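Local coordinates for mitochondrial association factor 1 (PDB 6BXS), which is encoded by a locus required for direct manipulation of host mitochondria by Toxoplasma and has a macro domain, a fold that in relatives often binds ADP-ribose, at residues Leu9-Thr14 against Val21-Pro26; Gly32-Tyr37 against Gln255-Pro260; Pro41-Ala46 against Val211-Leu216; Thr47-Thr52 against Asp165-Thr170. One frame throughout, in Å; residues are numbered along the deposited sequence.

In the fold
All four contacts lie in one mixed sheet or at its end. The strands involved lie in the order 8-13, 19-24, 253-256, 213-216, 45-50, 166-170. Contact 1 is the outer hairpin. Contact 4 is near the chain's centre, about 20 Å from contact 1 between centres. Contact 2 touches contact 1 through Ile22 O and Phe256 N, 2.8 Å apart, and contact 3 through Met257 N and Leu216 O, 2.7 Å apart. Contacts 3 and 4 share strand 45-50, and Arg44 NH1 meets Asp165 OD1 in a salt bridge of 2.6 Å. A sulfate, probably from the crystallisation liquor, sits at the 32-37 loop of contact 2.

Contact 1: Leu9-Thr14 against Val21-Pro26; sequences LTLRFT and VIFFGP
Phe23 N donates to Leu9 O in the shortest polar bond of the contact, 2.7 Å. The bond is nearly straight at the hydrogen (174°), and the donor lies in the carbonyl plane. Ile22 CA also points a C-H at Leu9 O, with 3.3 Å between the two atoms. The return bond from Leu9 N to Phe23 O is weak. Leu11 and Val21 form the next hydrogen-bonded pair. Here Leu11 N reaches Val21 O at 3.0 Å and Val21 N reaches Leu11 O at 2.9 Å. Thr10 and Ile22 lie between the two hydrogen-bonded pairs as a non-hydrogen-bonded pair. Together strands 8-13 and 19-24 make an antiparallel beta hairpin at the edge of the sheet.

Leu9, Leu11, Val21 and Phe23 share one face. The rings of Phe13 and Phe23 meet there rim to rim, with planes at 59°. Phe13 CE1 lies in the plane of the Phe23 ring, 3.5 Å from Phe23 CE1. In both residues CG stands anti to the carbonyl carbon (chi1 -69° in Phe13), and the two side chains come from opposite directions to meet at their rims. Val21 CG2 touches Phe13 CD1 at 3.7 Å. Helix 263-276 covers Leu11 and Phe13 with Met269. On the other face Thr10 OG1 rests 3.6 Å from Ile22 CG1. The backbone bonds set the register, while the aromatic face adds apolar contact beneath the helix.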
loop_
_atom_site.group_PDB
_atom_site.type_symbol
_atom_site.label_atom_id
_atom_site.label_comp_id
_atom_site.label_asym_id
_atom_site.label_seq_id
_atom_site.Cartn_x
_atom_site.Cartn_y
_atom_site.Cartn_z
ATOM N N LEU A 9 -1.410 -17.452 -8.114
ATOM C CA LEU A 9 -0.222 -17.920 -8.819
ATOM C C LEU A 9 1.032 -17.521 -8.051
ATOM O O LEU A 9 1.276 -16.337 -7.817
ATOM C CB LEU A 9 -0.179 -17.355 -10.242
ATOM C CG LEU A 9 1.117 -17.548 -11.037
ATOM C CD1 LEU A 9 1.437 -19.024 -11.232
ATOM C CD2 LEU A 9 1.016 -16.834 -12.377
ATOM N N THR A 10 1.823 -18.519 -7.663
ATOM C CA THR A 10 3.032 -18.295 -6.880
ATOM C C THR A 10 4.272 -18.598 -7.714
ATOM O O THR A 10 4.388 -19.676 -8.301
ATOM C CB THR A 10 3.042 -19.163 -5.607
ATOM O OG1 THR A 10 1.861 -18.900 -4.839
ATOM C CG2 THR A 10 4.268 -18.866 -4.757
ATOM N N LEU A 11 5.193 -17.638 -7.762
ATOM C CA LEU A 11 6.429 -17.773 -8.526
ATOM C C LEU A 11 7.630 -17.341 -7.693
ATOM O O LEU A 11 7.570 -16.345 -6.974
ATOM C CB LEU A 11 6.355 -16.945 -9.811
ATOM C CG LEU A 11 5.259 -17.346 -10.802
ATOM C CD1 LEU A 11 5.174 -16.340 -11.938
ATOM C CD2 LEU A 11 5.501 -18.743 -11.347
ATOM N N ARG A 12 8.721 -18.096 -7.801
ATOM C CA ARG A 12 9.934 -17.810 -7.046
ATOM C C ARG A 12 10.863 -16.903 -7.840
ATOM O O ARG A 12 11.025 -17.073 -9.047
ATOM C CB ARG A 12 10.656 -19.104 -6.679
ATOM C CG ARG A 12 11.924 -18.895 -5.870
ATOM C CD ARG A 12 12.261 -20.135 -5.061
ATOM N NE ARG A 12 11.276 -20.363 -4.006
ATOM C CZ ARG A 12 11.036 -21.539 -3.437
ATOM N NH1 ARG A 12 11.703 -22.622 -3.815
ATOM N NH2 ARG A 12 10.118 -21.636 -2.485
ATOM N N PHE A 13 11.473 -15.943 -7.149
ATOM C CA PHE A 13 12.320 -14.945 -7.789
ATOM C C PHE A 13 13.702 -14.909 -7.160
ATOM O O PHE A 13 13.857 -14.529 -6.000
ATOM C CB PHE A 13 11.666 -13.566 -7.700
ATOM C CG PHE A 13 10.436 -13.431 -8.544
ATOM C CD1 PHE A 13 9.202 -13.837 -8.065
ATOM C CD2 PHE A 13 10.515 -12.907 -9.823
ATOM C CE1 PHE A 13 8.070 -13.717 -8.845
ATOM C CE2 PHE A 13 9.387 -12.784 -10.604
ATOM C CZ PHE A 13 8.163 -13.191 -10.117
ATOM N N THR A 14 14.706 -15.309 -7.932
ATOM C CA THR A 14 16.077 -15.302 -7.450
ATOM C C THR A 14 16.604 -13.872 -7.376
ATOM O O THR A 14 17.552 -13.590 -6.644
ATOM C CB THR A 14 17.001 -16.150 -8.349
ATOM O OG1 THR A 14 18.293 -16.262 -7.742
ATOM C CG2 THR A 14 17.143 -15.526 -9.725
ATOM N N VAL A 21 6.597 -14.915 -4.679
ATOM C CA VAL A 21 5.651 -13.812 -4.799
ATOM C C VAL A 21 4.345 -14.336 -5.379
ATOM O O VAL A 21 4.348 -15.121 -6.330
ATOM C CB VAL A 21 6.194 -12.682 -5.691
ATOM C CG1 VAL A 21 5.202 -11.530 -5.754
ATOM C CG2 VAL A 21 7.538 -12.195 -5.172
ATOM N N ILE A 22 3.234 -13.903 -4.795
ATOM C CA ILE A 22 1.913 -14.281 -5.282
ATOM C C ILE A 22 1.380 -13.244 -6.261
ATOM O O ILE A 22 1.417 -12.043 -5.988
ATOM C CB ILE A 22 0.915 -14.441 -4.121
ATOM C CG1 ILE A 22 1.242 -15.700 -3.315
ATOM C CG2 ILE A 22 -0.522 -14.530 -4.640
ATOM C CD1 ILE A 22 0.643 -15.709 -1.929
ATOM N N PHE A 23 0.879 -13.723 -7.398
ATOM C CA PHE A 23 0.201 -12.872 -8.368
ATOM C C PHE A 23 -1.205 -13.402 -8.599
ATOM O O PHE A 23 -1.401 -14.345 -9.366
ATOM C CB PHE A 23 0.970 -12.818 -9.687
ATOM C CG PHE A 23 2.376 -12.321 -9.545
ATOM C CD1 PHE A 23 3.406 -13.199 -9.258
ATOM C CD2 PHE A 23 2.670 -10.976 -9.701
ATOM C CE1 PHE A 23 4.703 -12.747 -9.127
ATOM C CE2 PHE A 23 3.967 -10.519 -9.571
ATOM C CZ PHE A 23 4.985 -11.407 -9.284
ATOM N N PHE A 24 -2.179 -12.801 -7.926
ATOM C CA PHE A 24 -3.560 -13.253 -8.029
ATOM C C PHE A 24 -4.059 -13.142 -9.461
ATOM O O PHE A 24 -3.783 -12.159 -10.150
ATOM C CB PHE A 24 -4.467 -12.449 -7.095
ATOM C CG PHE A 24 -4.306 -12.799 -5.645
ATOM C CD1 PHE A 24 -4.849 -13.967 -5.135
ATOM C CD2 PHE A 24 -3.619 -11.954 -4.790
ATOM C CE1 PHE A 24 -4.707 -14.289 -3.801
ATOM C CE2 PHE A 24 -3.474 -12.270 -3.454
ATOM C CZ PHE A 24 -4.018 -13.439 -2.958
ATOM N N GLY A 25 -4.782 -14.163 -9.904
ATOM C CA GLY A 25 -5.383 -14.162 -11.223
ATOM C C GLY A 25 -6.713 -13.443 -11.169
ATOM O O GLY A 25 -7.083 -12.914 -10.119
ATOM N N PRO A 26 -7.451 -13.431 -12.289
ATOM C CA PRO A 26 -8.712 -12.686 -12.336
ATOM C C PRO A 26 -9.769 -13.287 -11.418
ATOM O O PRO A 26 -9.942 -14.505 -11.407
ATOM C CB PRO A 26 -9.153 -12.802 -13.804
ATOM C CG PRO A 26 -8.075 -13.552 -14.523
ATOM C CD PRO A 26 -7.230 -14.234 -13.503
#

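Contact 2: Gly32-Tyr37 against Gln255-Pro260; sequences GFTPLY and QFMYEP. With SO4 (sulfate ion), chain E.
Met257, Tyr258 and Thr34 carry this contact. Tyr258 N donates to Thr34 OG1 at 2.8 Å, with a bent angle of 147° at the hydrogen. The threonine hydroxyl is placed for this by standing anti to its own carbonyl carbon (chi1 -52°). Met257 lies alongside Phe33, pointing the same way. A bend at chi3 (64°) brings Met257 CE to 3.4 Å from Thr34 O and 3.7 Å from Phe33 CZ. Tyr258 leans its ring on the loop, with CD2 at 3.3 Å from Gly32 O. Further along, the backbone binds a sulfate, probably from the crystallisation liquor. Leu36 N meets its O2 at 3.0 Å, and Tyr37 N meets its O4 at 3.0 Å. The ion is also hydrogen-bonded to Arg29, Thr69 and His159. The 32-37 loop lies against the residues that follow strand 253-256 of the macro-domain sheet. Thr34 also touches Phe24 of strand 19-24, and Met257 touches Met62 of helix 61-76.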
loop_
_atom_site.group_PDB
_atom_site.type_symbol
_atom_site.label_atom_id
_atom_site.label_comp_id
_atom_site.label_asym_id
_atom_site.label_seq_id
_atom_site.Cartn_x
_atom_site.Cartn_y
_atom_site.Cartn_z
ATOM N N GLY A 32 -11.556 -8.298 -12.928
ATOM C CA GLY A 32 -10.897 -9.317 -12.130
ATOM C C GLY A 32 -10.301 -8.786 -10.841
ATOM O O GLY A 32 -9.298 -9.310 -10.354
ATOM N N PHE A 33 -10.924 -7.748 -10.289
ATOM C CA PHE A 33 -10.422 -7.080 -9.088
ATOM C C PHE A 33 -10.266 -8.043 -7.909
ATOM O O PHE A 33 -11.200 -8.755 -7.543
ATOM C CB PHE A 33 -11.358 -5.928 -8.700
ATOM C CG PHE A 33 -10.883 -5.129 -7.515
ATOM C CD1 PHE A 33 -9.974 -4.096 -7.678
ATOM C CD2 PHE A 33 -11.354 -5.407 -6.243
ATOM C CE1 PHE A 33 -9.537 -3.361 -6.592
ATOM C CE2 PHE A 33 -10.922 -4.672 -5.154
ATOM C CZ PHE A 33 -10.011 -3.650 -5.327
ATOM N N THR A 34 -9.075 -8.052 -7.321
ATOM C CA THR A 34 -8.783 -8.907 -6.174
ATOM C C THR A 34 -9.438 -8.367 -4.903
ATOM O O THR A 34 -9.413 -7.160 -4.664
ATOM C CB THR A 34 -7.263 -9.023 -5.954
ATOM O OG1 THR A 34 -6.635 -9.404 -7.184
ATOM C CG2 THR A 34 -6.939 -10.046 -4.868
ATOM N N PRO A 35 -10.031 -9.254 -4.082
ATOM C CA PRO A 35 -10.599 -8.763 -2.820
ATOM C C PRO A 35 -9.531 -8.156 -1.918
ATOM O O PRO A 35 -8.404 -8.653 -1.877
ATOM C CB PRO A 35 -11.207 -10.023 -2.187
ATOM C CG PRO A 35 -11.396 -10.975 -3.318
ATOM C CD PRO A 35 -10.275 -10.695 -4.267
ATOM N N LEU A 36 -9.884 -7.084 -1.215
ATOM C CA LEU A 36 -8.958 -6.417 -0.308
ATOM C C LEU A 36 -8.512 -7.367 0.796
ATOM O O LEU A 36 -7.327 -7.446 1.119
ATOM C CB LEU A 36 -9.606 -5.171 0.300
ATOM C CG LEU A 36 -9.684 -3.923 -0.585
ATOM C CD1 LEU A 36 -10.277 -4.222 -1.949
ATOM C CD2 LEU A 36 -10.499 -2.850 0.119
ATOM N N TYR A 37 -9.472 -8.093 1.362
ATOM C CA TYR A 37 -9.195 -9.026 2.450
ATOM C C TYR A 37 -10.026 -10.292 2.297
ATOM O O TYR A 37 -11.166 -10.248 1.836
ATOM C CB TYR A 37 -9.482 -8.376 3.804
ATOM C CG TYR A 37 -8.562 -7.225 4.137
ATOM C CD1 TYR A 37 -8.857 -5.932 3.726
ATOM C CD2 TYR A 37 -7.397 -7.431 4.865
ATOM C CE1 TYR A 37 -8.017 -4.877 4.029
ATOM C CE2 TYR A 37 -6.551 -6.384 5.171
ATOM C CZ TYR A 37 -6.866 -5.108 4.752
ATOM O OH TYR A 37 -6.026 -4.060 5.054
ATOM N N GLN A 255 2.291 -10.055 -2.072
ATOM C CA GLN A 255 1.170 -10.450 -2.916
ATOM C C GLN A 255 0.783 -9.280 -3.810
ATOM O O GLN A 255 0.720 -8.140 -3.349
ATOM C CB GLN A 255 -0.032 -10.880 -2.076
ATOM C CG GLN A 255 0.270 -11.920 -1.019
ATOM C CD GLN A 255 -0.952 -12.269 -0.194
ATOM O OE1 GLN A 255 -2.028 -11.698 -0.383
ATOM N NE2 GLN A 255 -0.796 -13.212 0.726
ATOM N N PHE A 256 0.530 -9.564 -5.084
ATOM C CA PHE A 256 0.091 -8.543 -6.028
ATOM C C PHE A 256 -1.329 -8.808 -6.507
ATOM O O PHE A 256 -1.652 -9.907 -6.960
ATOM C CB PHE A 256 1.043 -8.467 -7.221
ATOM C CG PHE A 256 2.340 -7.782 -6.911
ATOM C CD1 PHE A 256 2.435 -6.402 -6.963
ATOM C CD2 PHE A 256 3.462 -8.513 -6.562
ATOM C CE1 PHE A 256 3.625 -5.764 -6.673
ATOM C CE2 PHE A 256 4.655 -7.879 -6.272
ATOM C CZ PHE A 256 4.736 -6.504 -6.328
ATOM N N MET A 257 -2.170 -7.786 -6.402
ATOM C CA MET A 257 -3.554 -7.871 -6.846
ATOM C C MET A 257 -3.609 -7.903 -8.367
ATOM O O MET A 257 -2.608 -7.641 -9.035
ATOM C CB MET A 257 -4.359 -6.690 -6.305
ATOM C CG MET A 257 -4.323 -6.577 -4.788
ATOM S SD MET A 257 -4.977 -5.015 -4.178
ATOM C CE MET A 257 -6.683 -5.131 -4.713
ATOM N N TYR A 258 -4.782 -8.211 -8.910
ATOM C CA TYR A 258 -4.916 -8.429 -10.343
ATOM C C TYR A 258 -5.415 -7.201 -11.092
ATOM O O TYR A 258 -6.301 -6.488 -10.625
ATOM C CB TYR A 258 -5.868 -9.593 -10.614
ATOM C CG TYR A 258 -6.036 -9.896 -12.087
ATOM C CD1 TYR A 258 -5.118 -10.691 -12.761
ATOM C CD2 TYR A 258 -7.106 -9.379 -12.806
ATOM C CE1 TYR A 258 -5.265 -10.969 -14.108
ATOM C CE2 TYR A 258 -7.261 -9.649 -14.153
ATOM C CZ TYR A 258 -6.338 -10.445 -14.798
ATOM O OH TYR A 258 -6.488 -10.719 -16.139
ATOM N N GLU A 259 -4.821 -6.965 -12.257
ATOM C CA GLU A 259 -5.385 -6.064 -13.250
ATOM C C GLU A 259 -5.187 -6.710 -14.625
ATOM O O GLU A 259 -4.193 -7.409 -14.840
ATOM C CB GLU A 259 -4.747 -4.672 -13.170
ATOM C CG GLU A 259 -3.223 -4.645 -13.110
ATOM C CD GLU A 259 -2.560 -4.710 -14.473
ATOM O OE1 GLU A 259 -3.195 -4.324 -15.478
ATOM O OE2 GLU A 259 -1.392 -5.143 -14.534
ATOM N N PRO A 260 -6.144 -6.499 -15.548
ATOM C CA PRO A 260 -6.226 -7.267 -16.802
ATOM C C PRO A 260 -4.929 -7.420 -17.609
ATOM O O PRO A 260 -4.786 -8.437 -18.290
ATOM C CB PRO A 260 -7.255 -6.474 -17.612
ATOM C CG PRO A 260 -8.149 -5.894 -16.589
ATOM C CD PRO A 260 -7.265 -5.546 -15.426
HETATM S S SO4 E . -13.427 -7.016 0.155
HETATM O O1 SO4 E . -14.169 -6.003 0.902
HETATM O O2 SO4 E . -12.811 -6.397 -1.016
HETATM O O3 SO4 E . -14.335 -8.075 -0.279
HETATM O O4 SO4 E . -12.392 -7.588 1.011
#

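Contact 3: Pro41-Ala46 against Val211-Leu216; sequences PSKRVA and VEAIRL
Backbone bonds join strands 45-50 and 213-216, parallel neighbours in the macro-domain sheet, and begin at Arg44 and Glu212 just before them. Arg44 O is gripped twice, by Glu212 N at 3.0 Å and by Ala213 N at 3.2 Å. Further on, Ala46 N donates to Ala213 O at 2.9 Å, and Arg215 N donates to Ala46 O at 3.0 Å.

One side chain joins the ladder. Glu212 OE2 takes the Arg44 N-H at 2.8 Å, nearly straight (166°). The donor comes to the anti side of that oxygen, 19° out of the carboxylate plane. Glu212 CG stands anti to the carbonyl carbon (chi1 -47°), and the extended chain beyond it reaches back across Arg44.

Apolar contacts lie on both faces. Ala46 CB meets Val211 CG1 at 3.7 Å. On the opposite face Val45 CG1 packs on Arg215 CB at 3.8 Å, and Val45 CG2 faces Ala213 CB.

The two guanidinium groups find their partners outside these segments. Arg44 bonds to Asp165 and Arg215 to Asp38, Pro35 O and Gln255. The Glu212 carboxylate takes a backbone N-H just before strand 45-50, while both buried guanidinium groups are tied to adjoining parts of the fold.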
loop_
_atom_site.group_PDB
_atom_site.type_symbol
_atom_site.label_atom_id
_atom_site.label_comp_id
_atom_site.label_asym_id
_atom_site.label_seq_id
_atom_site.Cartn_x
_atom_site.Cartn_y
_atom_site.Cartn_z
ATOM N N PRO A 41 -8.586 -15.836 6.411
ATOM C CA PRO A 41 -7.139 -15.813 6.179
ATOM C C PRO A 41 -6.383 -16.741 7.122
ATOM O O PRO A 41 -6.829 -16.963 8.250
ATOM C CB PRO A 41 -6.775 -14.354 6.442
ATOM C CG PRO A 41 -7.757 -13.921 7.476
ATOM C CD PRO A 41 -9.035 -14.666 7.185
ATOM N N SER A 42 -5.257 -17.272 6.661
ATOM C CA SER A 42 -4.403 -18.112 7.493
ATOM C C SER A 42 -3.288 -17.285 8.125
ATOM O O SER A 42 -2.642 -17.722 9.079
ATOM C CB SER A 42 -3.812 -19.256 6.669
ATOM O OG SER A 42 -3.186 -18.770 5.494
ATOM N N LYS A 43 -3.067 -16.088 7.587
ATOM C CA LYS A 43 -2.042 -15.190 8.102
ATOM C C LYS A 43 -2.514 -13.741 8.039
ATOM O O LYS A 43 -3.544 -13.434 7.433
ATOM C CB LYS A 43 -0.740 -15.363 7.319
ATOM C CG LYS A 43 -0.825 -14.929 5.868
ATOM C CD LYS A 43 0.344 -15.462 5.051
ATOM C CE LYS A 43 0.265 -16.971 4.883
ATOM N NZ LYS A 43 1.084 -17.453 3.738
ATOM N N ARG A 44 -1.753 -12.856 8.674
ATOM C CA ARG A 44 -2.128 -11.453 8.768
ATOM C C ARG A 44 -1.631 -10.671 7.557
ATOM O O ARG A 44 -0.464 -10.285 7.486
ATOM C CB ARG A 44 -1.574 -10.838 10.052
ATOM C CG ARG A 44 -1.851 -11.658 11.309
ATOM C CD ARG A 44 -1.305 -10.960 12.547
ATOM N NE ARG A 44 -1.611 -9.534 12.514
ATOM C CZ ARG A 44 -2.777 -9.005 12.874
ATOM N NH1 ARG A 44 -2.958 -7.696 12.790
ATOM N NH2 ARG A 44 -3.761 -9.776 13.320
ATOM N N VAL A 45 -2.533 -10.445 6.607
ATOM C CA VAL A 45 -2.210 -9.731 5.379
ATOM C C VAL A 45 -2.688 -8.284 5.457
ATOM O O VAL A 45 -3.869 -8.029 5.683
ATOM C CB VAL A 45 -2.850 -10.406 4.152
ATOM C CG1 VAL A 45 -2.374 -9.741 2.861
ATOM C CG2 VAL A 45 -2.532 -11.894 4.135
ATOM N N ALA A 46 -1.763 -7.346 5.271
ATOM C CA ALA A 46 -2.094 -5.927 5.230
ATOM C C ALA A 46 -2.146 -5.449 3.786
ATOM O O ALA A 46 -1.164 -5.554 3.056
ATOM C CB ALA A 46 -1.081 -5.117 6.022
ATOM N N VAL A 211 2.608 -7.711 10.662
ATOM C CA VAL A 211 2.245 -7.829 9.258
ATOM C C VAL A 211 3.055 -8.969 8.659
ATOM O O VAL A 211 4.275 -8.872 8.527
ATOM C CB VAL A 211 2.509 -6.534 8.481
ATOM C CG1 VAL A 211 2.064 -6.684 7.031
ATOM C CG2 VAL A 211 1.792 -5.363 9.142
ATOM N N GLU A 212 2.370 -10.049 8.303
ATOM C CA GLU A 212 3.031 -11.255 7.823
ATOM C C GLU A 212 3.047 -11.292 6.298
ATOM O O GLU A 212 3.826 -12.025 5.691
ATOM C CB GLU A 212 2.335 -12.492 8.392
ATOM C CG GLU A 212 2.071 -12.377 9.891
ATOM C CD GLU A 212 1.463 -13.628 10.491
ATOM O OE1 GLU A 212 2.051 -14.174 11.449
ATOM O OE2 GLU A 212 0.388 -14.055 10.023
ATOM N N ALA A 213 2.188 -10.485 5.684
ATOM C CA ALA A 213 2.179 -10.339 4.237
ATOM C C ALA A 213 1.586 -8.989 3.863
ATOM O O ALA A 213 0.813 -8.415 4.631
ATOM C CB ALA A 213 1.390 -11.463 3.593
ATOM N N ILE A 214 1.965 -8.478 2.694
ATOM C CA ILE A 214 1.354 -7.267 2.163
ATOM C C ILE A 214 0.761 -7.521 0.781
ATOM O O ILE A 214 1.410 -8.096 -0.096
ATOM C CB ILE A 214 2.358 -6.093 2.093
ATOM C CG1 ILE A 214 3.684 -6.538 1.473
ATOM C CG2 ILE A 214 2.591 -5.527 3.486
ATOM C CD1 ILE A 214 4.652 -5.390 1.232
ATOM N N ARG A 215 -0.488 -7.095 0.612
ATOM C CA ARG A 215 -1.205 -7.238 -0.648
ATOM C C ARG A 215 -1.187 -5.912 -1.401
ATOM O O ARG A 215 -1.779 -4.928 -0.954
ATOM C CB ARG A 215 -2.642 -7.700 -0.389
ATOM C CG ARG A 215 -3.481 -7.908 -1.637
ATOM C CD ARG A 215 -4.767 -8.657 -1.310
ATOM N NE ARG A 215 -4.500 -9.996 -0.787
ATOM C CZ ARG A 215 -5.437 -10.850 -0.381
ATOM N NH1 ARG A 215 -6.720 -10.515 -0.432
ATOM N NH2 ARG A 215 -5.089 -12.044 0.079
ATOM N N LEU A 216 -0.505 -5.900 -2.543
ATOM C CA LEU A 216 -0.238 -4.669 -3.282
ATOM C C LEU A 216 -1.041 -4.566 -4.575
ATOM O O LEU A 216 -1.232 -5.566 -5.267
ATOM C CB LEU A 216 1.252 -4.577 -3.623
ATOM C CG LEU A 216 2.231 -4.598 -2.452
ATOM C CD1 LEU A 216 3.638 -4.904 -2.933
ATOM C CD2 LEU A 216 2.193 -3.270 -1.732
#

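Contact 4: Thr47-Thr52 against Asp165-Thr170; sequences TVDAGT and DVMLYT
Tyr169 OH takes two bonds from Thr52, one from N at 2.7 Å and one from OG1 at 3.0 Å. It also bonds to Phe56 O, which fixes the end of the ring. Gly51 CA lies over one face of this ring, 3.6 Å from its centroid and offset toward the rim, a CH-pi contact. Asp49 runs alongside Tyr169, pointing the same way. Its carboxylate is turned 76° from the ring plane, with OD2 at 3.5 Å from Tyr169 CD2. On the other face of the sheet Val48 CG1 presses on Thr170 CG2 at 3.5 Å, closer than usual for two carbons. Thr170 has OG1 anti to its backbone N (chi1 -164°), and this leaves CG2 to face the valine. Val48 CG2 meets Leu168 CB at 3.8 Å.

Strands 45-50 and 166-170 run parallel in the middle of the macro-domain sheet, between helix 61-76 on one face and helix 179-202 on the other. Leu168 is held in both directions. Its N donates to Thr47 O, and its O accepts from Asp49 N at 2.7 Å. Thr170 N reaches Asp49 O at 3.0 Å.

The contact is looser at Ala50, which is partly exposed and adds little side-chain contact. The Thr47 side chain, though buried, makes no close contact with 165-170. Thr47 OG1 turns instead to Leu36 O.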
loop_
_atom_site.group_PDB
_atom_site.type_symbol
_atom_site.label_atom_id
_atom_site.label_comp_id
_atom_site.label_asym_id
_atom_site.label_seq_id
_atom_site.Cartn_x
_atom_site.Cartn_y
_atom_site.Cartn_z
ATOM N N THR A 47 -3.294 -4.922 3.375
ATOM C CA THR A 47 -3.476 -4.480 2.000
ATOM C C THR A 47 -3.132 -2.998 1.862
ATOM O O THR A 47 -3.490 -2.181 2.713
ATOM C CB THR A 47 -4.915 -4.735 1.525
ATOM O OG1 THR A 47 -5.221 -6.127 1.682
ATOM C CG2 THR A 47 -5.077 -4.345 0.064
ATOM N N VAL A 48 -2.435 -2.667 0.778
ATOM C CA VAL A 48 -1.937 -1.315 0.553
ATOM C C VAL A 48 -2.893 -0.512 -0.322
ATOM O O VAL A 48 -3.079 -0.812 -1.499
ATOM C CB VAL A 48 -0.544 -1.338 -0.107
ATOM C CG1 VAL A 48 -0.103 0.070 -0.512
ATOM C CG2 VAL A 48 0.478 -1.967 0.836
ATOM N N ASP A 49 -3.486 0.522 0.264
ATOM C CA ASP A 49 -4.395 1.399 -0.458
ATOM C C ASP A 49 -3.638 2.281 -1.443
ATOM O O ASP A 49 -2.686 2.964 -1.066
ATOM C CB ASP A 49 -5.173 2.271 0.529
ATOM C CG ASP A 49 -6.337 3.002 -0.119
ATOM O OD1 ASP A 49 -6.461 2.972 -1.363
ATOM O OD2 ASP A 49 -7.128 3.621 0.624
ATOM N N ALA A 50 -4.059 2.270 -2.703
ATOM C CA ALA A 50 -3.533 3.216 -3.680
ATOM C C ALA A 50 -4.099 4.597 -3.370
ATOM O O ALA A 50 -5.161 4.973 -3.865
ATOM C CB ALA A 50 -3.883 2.790 -5.094
ATOM N N GLY A 51 -3.373 5.346 -2.545
ATOM C CA GLY A 51 -3.877 6.577 -1.966
ATOM C C GLY A 51 -3.910 7.764 -2.905
ATOM O O GLY A 51 -3.337 7.738 -3.993
ATOM N N THR A 52 -4.587 8.817 -2.459
ATOM C CA THR A 52 -4.698 10.058 -3.212
ATOM C C THR A 52 -3.695 11.079 -2.687
ATOM O O THR A 52 -3.223 10.974 -1.557
ATOM C CB THR A 52 -6.114 10.648 -3.112
ATOM O OG1 THR A 52 -6.415 10.906 -1.738
ATOM C CG2 THR A 52 -7.147 9.680 -3.680
ATOM N N ASP A 165 -7.045 -6.648 10.383
ATOM C CA ASP A 165 -7.178 -5.337 11.018
ATOM C C ASP A 165 -5.956 -4.435 10.841
ATOM O O ASP A 165 -5.748 -3.508 11.625
ATOM C CB ASP A 165 -7.468 -5.515 12.508
ATOM C CG ASP A 165 -6.326 -6.172 13.251
ATOM O OD1 ASP A 165 -5.408 -6.707 12.594
ATOM O OD2 ASP A 165 -6.354 -6.163 14.498
ATOM N N VAL A 166 -5.146 -4.713 9.823
ATOM C CA VAL A 166 -4.062 -3.813 9.437
ATOM C C VAL A 166 -4.189 -3.439 7.968
ATOM O O VAL A 166 -4.370 -4.305 7.111
ATOM C CB VAL A 166 -2.674 -4.436 9.676
ATOM C CG1 VAL A 166 -1.573 -3.480 9.221
ATOM C CG2 VAL A 166 -2.492 -4.788 11.141
ATOM N N MET A 167 -4.093 -2.142 7.689
ATOM C CA MET A 167 -4.082 -1.646 6.322
ATOM C C MET A 167 -2.924 -0.682 6.146
ATOM O O MET A 167 -2.414 -0.126 7.119
ATOM C CB MET A 167 -5.402 -0.951 5.969
ATOM C CG MET A 167 -5.694 0.312 6.774
ATOM S SD MET A 167 -7.062 1.281 6.102
ATOM C CE MET A 167 -6.315 1.994 4.636
ATOM N N LEU A 168 -2.503 -0.504 4.900
ATOM C CA LEU A 168 -1.548 0.533 4.555
ATOM C C LEU A 168 -2.164 1.470 3.525
ATOM O O LEU A 168 -3.140 1.129 2.857
ATOM C CB LEU A 168 -0.246 -0.070 4.024
ATOM C CG LEU A 168 0.704 -0.661 5.071
ATOM C CD1 LEU A 168 0.748 -2.170 4.948
ATOM C CD2 LEU A 168 2.102 -0.072 4.943
ATOM N N TYR A 169 -1.574 2.654 3.416
ATOM C CA TYR A 169 -2.035 3.701 2.515
ATOM C C TYR A 169 -0.787 4.385 1.980
ATOM O O TYR A 169 0.066 4.816 2.756
ATOM C CB TYR A 169 -2.956 4.684 3.253
ATOM C CG TYR A 169 -3.560 5.800 2.415
ATOM C CD1 TYR A 169 -2.781 6.857 1.954
ATOM C CD2 TYR A 169 -4.919 5.819 2.124
ATOM C CE1 TYR A 169 -3.336 7.884 1.209
ATOM C CE2 TYR A 169 -5.483 6.845 1.379
ATOM C CZ TYR A 169 -4.686 7.874 0.925
ATOM O OH TYR A 169 -5.238 8.896 0.184
ATOM N N THR A 170 -0.665 4.454 0.658
ATOM C CA THR A 170 0.523 5.030 0.037
ATOM C C THR A 170 0.154 5.857 -1.189
ATOM O O THR A 170 -0.880 5.629 -1.823
ATOM C CB THR A 170 1.546 3.932 -0.361
ATOM O OG1 THR A 170 2.820 4.534 -0.613
ATOM C CG2 THR A 170 1.089 3.153 -1.594
#